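ABC transporter binding protein AcbH (Actinoplanes, PDB 3OO8) serves as the extracellular solute receptor of an ABC transporter and binds beta-D-galactopyranose as its exclusive substrate. Local coordinates at residues A[163-168]-A[280-285]; A[53-58]-A[319-324]. The protein carries 2 engineered substitutions. All coordinates share one frame; numbering follows the deposited sequence.

Contact 1. Residues A[163-168]-A[280-285]; sequences EAFIAL and DFFVFP
The backbones of Phe-165, in helix 162-174, and Pro-285, just past strand 279-282, approach to 6.8 Å between their CA atoms, and no hydrogen bond joins the two segments. Everything turns on the ring of Phe-165, which leaves the helix with CG anti to the backbone N (chi1 -173°) and reaches the three residues Phe-282, Phe-284 and Pro-285. Pro-285 covers one face: its CD sits above the ring centre in a CH-pi contact, 4.1 Å from the Phe-165 centroid, while its CG touches Phe-165 CG at 3.6 Å. At the far end of the ring its two CE carbons have different partners. Phe-165 CE1 meets the edge of the Phe-282 ring, 4.2 Å from Phe-282 CZ, and Phe-165 CE2 lies 4.1 Å from Phe-284 CZ, the planes of that second pair inclined at 58°. In this class 2 solute-binding fold the contact packs a helix against the sheet of one lobe, where strand 279-282 pairs antiparallel with strand 134-147 through Phe-282 and Val-144. Met-259 of strand 257-261 also touches Phe-165, Leu-168 and Phe-282; the four residues that meet across the contact are all buried. The Phe-284 side chain, edge-to-face with Phe-261, lies about 8 Å from that of Trp-142, which binds beta-D-galactose, although no sugar is bound in this model, and Arg-200 NH2 hydrogen-bonds to the Phe-284 carbonyl.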
loop_
_atom_site.group_PDB
_atom_site.type_symbol
_atom_site.label_atom_id
_atom_site.label_comp_id
_atom_site.label_asym_id
_atom_site.label_seq_id
_atom_site.Cartn_x
_atom_site.Cartn_y
_atom_site.Cartn_z
ATOM N N GLU A 163 -7.421 -22.831 6.154
ATOM C CA GLU A 163 -7.803 -24.214 5.822
ATOM C C GLU A 163 -8.776 -24.226 4.658
ATOM O O GLU A 163 -8.649 -25.077 3.770
ATOM C CB GLU A 163 -8.360 -24.988 7.042
ATOM C CG GLU A 163 -9.731 -24.524 7.557
ATOM C CD GLU A 163 -10.933 -25.123 6.790
ATOM O OE1 GLU A 163 -12.094 -24.703 7.045
ATOM O OE2 GLU A 163 -10.725 -26.015 5.931
ATOM N N ALA A 164 -9.717 -23.284 4.623
ATOM C CA ALA A 164 -10.711 -23.265 3.532
ATOM C C ALA A 164 -10.018 -22.838 2.240
ATOM O O ALA A 164 -10.319 -23.344 1.148
ATOM C CB ALA A 164 -11.860 -22.343 3.874
ATOM N N PHE A 165 -9.030 -21.958 2.383
ATOM C CA PHE A 165 -8.247 -21.439 1.255
ATOM C C PHE A 165 -7.464 -22.552 0.552
ATOM O O PHE A 165 -7.468 -22.662 -0.681
ATOM C CB PHE A 165 -7.323 -20.352 1.808
ATOM C CG PHE A 165 -6.543 -19.588 0.762
ATOM C CD1 PHE A 165 -7.198 -18.909 -0.267
ATOM C CD2 PHE A 165 -5.161 -19.494 0.844
ATOM C CE1 PHE A 165 -6.494 -18.180 -1.186
ATOM C CE2 PHE A 165 -4.432 -18.769 -0.102
ATOM C CZ PHE A 165 -5.110 -18.098 -1.118
ATOM N N ILE A 166 -6.825 -23.405 1.344
ATOM C CA ILE A 166 -6.018 -24.481 0.812
ATOM C C ILE A 166 -6.975 -25.495 0.214
ATOM O O ILE A 166 -6.707 -26.044 -0.862
ATOM C CB ILE A 166 -5.093 -25.075 1.866
ATOM C CG1 ILE A 166 -4.043 -24.033 2.264
ATOM C CG2 ILE A 166 -4.436 -26.384 1.377
ATOM C CD1 ILE A 166 -3.175 -23.520 1.121
ATOM N N ALA A 167 -8.100 -25.719 0.881
ATOM C CA ALA A 167 -9.075 -26.696 0.361
ATOM C C ALA A 167 -9.615 -26.231 -1.002
ATOM O O ALA A 167 -9.818 -27.047 -1.931
ATOM C CB ALA A 167 -10.224 -26.905 1.378
ATOM N N LEU A 168 -9.846 -24.927 -1.123
ATOM C CA LEU A 168 -10.302 -24.332 -2.383
ATOM C C LEU A 168 -9.248 -24.442 -3.480
ATOM O O LEU A 168 -9.542 -24.819 -4.630
ATOM C CB LEU A 168 -10.686 -22.876 -2.157
ATOM C CG LEU A 168 -11.092 -22.039 -3.369
ATOM C CD1 LEU A 168 -12.337 -22.627 -4.066
ATOM C CD2 LEU A 168 -11.307 -20.613 -2.947
ATOM N N ASP A 280 -14.153 -9.540 -8.644
ATOM C CA ASP A 280 -14.413 -9.252 -7.239
ATOM C C ASP A 280 -13.137 -9.621 -6.487
ATOM O O ASP A 280 -12.122 -10.047 -7.084
ATOM C CB ASP A 280 -15.600 -10.099 -6.746
ATOM C CG ASP A 280 -16.347 -9.487 -5.572
ATOM O OD1 ASP A 280 -15.800 -8.664 -4.818
ATOM O OD2 ASP A 280 -17.535 -9.858 -5.390
ATOM N N PHE A 281 -13.160 -9.443 -5.174
ATOM C CA PHE A 281 -12.004 -9.866 -4.383
ATOM C C PHE A 281 -12.407 -10.241 -2.991
ATOM O O PHE A 281 -13.533 -9.965 -2.558
ATOM C CB PHE A 281 -10.918 -8.785 -4.297
ATOM C CG PHE A 281 -11.342 -7.519 -3.571
ATOM C CD1 PHE A 281 -11.214 -7.425 -2.191
ATOM C CD2 PHE A 281 -11.754 -6.393 -4.294
ATOM C CE1 PHE A 281 -11.555 -6.253 -1.513
ATOM C CE2 PHE A 281 -12.085 -5.219 -3.632
ATOM C CZ PHE A 281 -11.997 -5.135 -2.255
ATOM N N PHE A 282 -11.520 -10.978 -2.333
ATOM C CA PHE A 282 -11.660 -11.225 -0.901
ATOM C C PHE A 282 -10.334 -10.928 -0.220
ATOM O O PHE A 282 -9.289 -10.964 -0.856
ATOM C CB PHE A 282 -12.214 -12.629 -0.578
ATOM C CG PHE A 282 -11.395 -13.789 -1.148
ATOM C CD1 PHE A 282 -10.268 -14.242 -0.466
ATOM C CD2 PHE A 282 -11.762 -14.415 -2.327
ATOM C CE1 PHE A 282 -9.523 -15.285 -0.933
ATOM C CE2 PHE A 282 -11.000 -15.460 -2.812
ATOM C CZ PHE A 282 -9.878 -15.902 -2.107
ATOM N N VAL A 283 -10.368 -10.551 1.065
ATOM C CA VAL A 283 -9.103 -10.341 1.755
ATOM C C VAL A 283 -8.363 -11.657 1.982
ATOM O O VAL A 283 -8.963 -12.734 2.100
ATOM C CB VAL A 283 -9.289 -9.542 3.078
ATOM C CG1 VAL A 283 -10.059 -8.285 2.766
ATOM C CG2 VAL A 283 -10.028 -10.345 4.160
ATOM N N PHE A 284 -7.039 -11.576 2.056
ATOM C CA PHE A 284 -6.284 -12.803 2.277
ATOM C C PHE A 284 -6.802 -13.505 3.532
ATOM O O PHE A 284 -7.032 -12.841 4.566
ATOM C CB PHE A 284 -4.804 -12.481 2.420
ATOM C CG PHE A 284 -3.898 -13.679 2.202
ATOM C CD1 PHE A 284 -3.370 -13.918 0.933
ATOM C CD2 PHE A 284 -3.558 -14.531 3.248
ATOM C CE1 PHE A 284 -2.512 -14.993 0.686
ATOM C CE2 PHE A 284 -2.692 -15.610 3.028
ATOM C CZ PHE A 284 -2.189 -15.854 1.745
ATOM N N PRO A 285 -7.003 -14.836 3.481
ATOM C CA PRO A 285 -7.616 -15.540 4.633
ATOM C C PRO A 285 -6.820 -15.482 5.937
ATOM O O PRO A 285 -5.623 -15.205 5.933
ATOM C CB PRO A 285 -7.734 -16.986 4.138
ATOM C CG PRO A 285 -7.925 -16.794 2.643
ATOM C CD PRO A 285 -6.873 -15.753 2.322
#

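Contact 2. Residues A[53-58]-A[319-324]; sequences TTSTTV and LQYIGT
Tyr-321 meets Ser-55 and Thr-56 at the C-terminal end of helix 39-56, and within 319-324 its side chain makes all the contacts. The serine packs on the CD1 and CE1 carbons of the tyrosine ring: Ser-55 OG lies 3.6 Å from Tyr-321 CD1, and Ser-55 CB is also packed against CD1 and CE1. Nearer the backbone, the methyl group of Thr-56 fills in, with CG2 3.7 Å from Tyr-321 CB. These are van der Waals contacts, and no hydrogen bond spans the two segments. With CG anti to the backbone N (chi1 172°), the tyrosine extends across helix 39-56, where its side chain also touches Leu-48, Gln-51 and Ala-52.

The two branches of Thr-56 serve different partners. While CG2 faces the tyrosine, OG1 is turned back to its own chain, where it hydrogen-bonds to the Ala-52 carbonyl and accepts from Val-58 N at 3.1 Å, with an N-H...O angle of 163°. Thr-53 OG1 reaches Val-58 O at 2.6 Å, a second link between the last helical turn and the residues that follow it. The Thr-56 carbonyl receives Lys-317 NZ, a hydrogen bond between the two helices beside the van der Waals contact.

On the partner side, Thr-324 OG1 bonds to Tyr-321 O at 2.7 Å and caps Ala-327 N, joining the end of helix 312-322 to the start of helix 325-332. Further in, Ile-322 packs on Met-49 and on Phe-303 of the sheet. The contact thus joins two helix C-termini, one closing in an ST turn at Thr-56 and the other in an inverse gamma turn centred on Gly-323, within the alpha/beta architecture of a class 2 solute-binding protein.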
loop_
_atom_site.group_PDB
_atom_site.type_symbol
_atom_site.label_atom_id
_atom_site.label_comp_id
_atom_site.label_asym_id
_atom_site.label_seq_id
_atom_site.Cartn_x
_atom_site.Cartn_y
_atom_site.Cartn_z
ATOM N N THR A 53 -8.301 26.820 -2.465
ATOM C CA THR A 53 -8.310 28.278 -2.366
ATOM C C THR A 53 -9.728 28.835 -2.218
ATOM O O THR A 53 -9.995 29.684 -1.373
ATOM C CB THR A 53 -7.598 28.898 -3.580
ATOM O OG1 THR A 53 -6.248 28.424 -3.605
ATOM C CG2 THR A 53 -7.612 30.421 -3.520
ATOM N N THR A 54 -10.655 28.338 -3.012
ATOM C CA THR A 54 -12.039 28.830 -2.906
ATOM C C THR A 54 -12.575 28.675 -1.474
ATOM O O THR A 54 -13.240 29.583 -0.947
ATOM C CB THR A 54 -12.930 28.068 -3.916
ATOM O OG1 THR A 54 -12.383 28.224 -5.225
ATOM C CG2 THR A 54 -14.353 28.585 -3.880
ATOM N N SER A 55 -12.265 27.547 -0.824
ATOM C CA SER A 55 -12.741 27.249 0.530
ATOM C C SER A 55 -11.977 28.001 1.613
ATOM O O SER A 55 -12.575 28.661 2.473
ATOM C CB SER A 55 -12.657 25.748 0.819
ATOM O OG SER A 55 -13.038 25.434 2.154
ATOM N N THR A 56 -10.650 27.929 1.574
ATOM C CA THR A 56 -9.848 28.497 2.666
ATOM C C THR A 56 -9.362 29.942 2.462
ATOM O O THR A 56 -8.890 30.584 3.416
ATOM C CB THR A 56 -8.553 27.648 2.887
ATOM O OG1 THR A 56 -7.667 27.847 1.783
ATOM C CG2 THR A 56 -8.831 26.136 3.053
ATOM N N THR A 57 -9.474 30.441 1.238
ATOM C CA THR A 57 -8.946 31.740 0.766
ATOM C C THR A 57 -7.447 31.732 0.459
ATOM O O THR A 57 -6.893 32.699 -0.096
ATOM C CB THR A 57 -9.361 32.991 1.611
ATOM O OG1 THR A 57 -8.466 33.140 2.720
ATOM C CG2 THR A 57 -10.809 32.941 2.061
ATOM N N VAL A 58 -6.768 30.622 0.770
ATOM C CA VAL A 58 -5.318 30.636 0.625
ATOM C C VAL A 58 -4.916 30.359 -0.804
ATOM O O VAL A 58 -5.257 29.302 -1.340
ATOM C CB VAL A 58 -4.659 29.562 1.538
ATOM C CG1 VAL A 58 -3.162 29.517 1.237
ATOM C CG2 VAL A 58 -4.949 29.923 3.041
ATOM N N LEU A 319 -3.970 22.200 4.619
ATOM C CA LEU A 319 -4.029 20.815 5.094
ATOM C C LEU A 319 -5.379 20.462 5.723
ATOM O O LEU A 319 -5.871 19.352 5.553
ATOM C CB LEU A 319 -2.901 20.532 6.089
ATOM C CG LEU A 319 -1.472 20.404 5.543
ATOM C CD1 LEU A 319 -0.452 20.257 6.699
ATOM C CD2 LEU A 319 -1.297 19.241 4.531
ATOM N N GLN A 320 -5.956 21.377 6.511
ATOM C CA GLN A 320 -7.280 21.137 7.074
ATOM C C GLN A 320 -8.298 20.844 5.986
ATOM O O GLN A 320 -9.121 19.954 6.147
ATOM C CB GLN A 320 -7.722 22.323 7.937
ATOM C CG GLN A 320 -6.903 22.370 9.174
ATOM C CD GLN A 320 -7.148 23.604 10.035
ATOM O OE1 GLN A 320 -8.059 24.383 9.778
ATOM N NE2 GLN A 320 -6.340 23.769 11.071
ATOM N N TYR A 321 -8.233 21.587 4.890
ATOM C CA TYR A 321 -9.127 21.350 3.757
ATOM C C TYR A 321 -8.861 19.995 3.119
ATOM O O TYR A 321 -9.804 19.250 2.759
ATOM C CB TYR A 321 -9.011 22.496 2.732
ATOM C CG TYR A 321 -9.775 22.169 1.464
ATOM C CD1 TYR A 321 -11.143 22.441 1.369
ATOM C CD2 TYR A 321 -9.162 21.517 0.424
ATOM C CE1 TYR A 321 -11.850 22.074 0.251
ATOM C CE2 TYR A 321 -9.850 21.182 -0.689
ATOM C CZ TYR A 321 -11.178 21.438 -0.766
ATOM O OH TYR A 321 -11.823 21.049 -1.926
ATOM N N ILE A 322 -7.584 19.658 2.974
ATOM C CA ILE A 322 -7.239 18.389 2.342
ATOM C C ILE A 322 -7.775 17.215 3.177
ATOM O O ILE A 322 -8.128 16.154 2.626
ATOM C CB ILE A 322 -5.692 18.303 2.145
ATOM C CG1 ILE A 322 -5.274 19.248 1.007
ATOM C CG2 ILE A 322 -5.235 16.849 1.900
ATOM C CD1 ILE A 322 -3.745 19.320 0.742
ATOM N N GLY A 323 -7.786 17.385 4.490
ATOM C CA GLY A 323 -8.269 16.319 5.401
ATOM C C GLY A 323 -9.776 16.292 5.521
ATOM O O GLY A 323 -10.296 16.179 6.641
ATOM N N THR A 324 -10.471 16.347 4.382
ATOM C CA THR A 324 -11.950 16.267 4.391
ATOM C C THR A 324 -12.435 15.295 3.339
ATOM O O THR A 324 -11.727 15.044 2.354
ATOM C CB THR A 324 -12.612 17.669 4.114
ATOM O OG1 THR A 324 -12.266 18.117 2.812
ATOM C CG2 THR A 324 -12.173 18.710 5.144
#

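From the N terminus, the chain first passes through 53-58, at the end of helix 39-56, and the loop opened there is closed by contact 2 only at 319-324, in helix 312-322 and just past it, 261 residues on. Contact 1 lies inside that loop: 163-168 is reached first and 280-285 comes back to it after 112 residues, so the two are nested and do not cross. They sit on opposite sides of the chain's centre, with centres 42 Å apart and nearest atoms about 21 Å apart. Contact 2 holds two helices together, whereas contact 1 fastens helix 162-174 to the end of strand 279-282, near the galactose site.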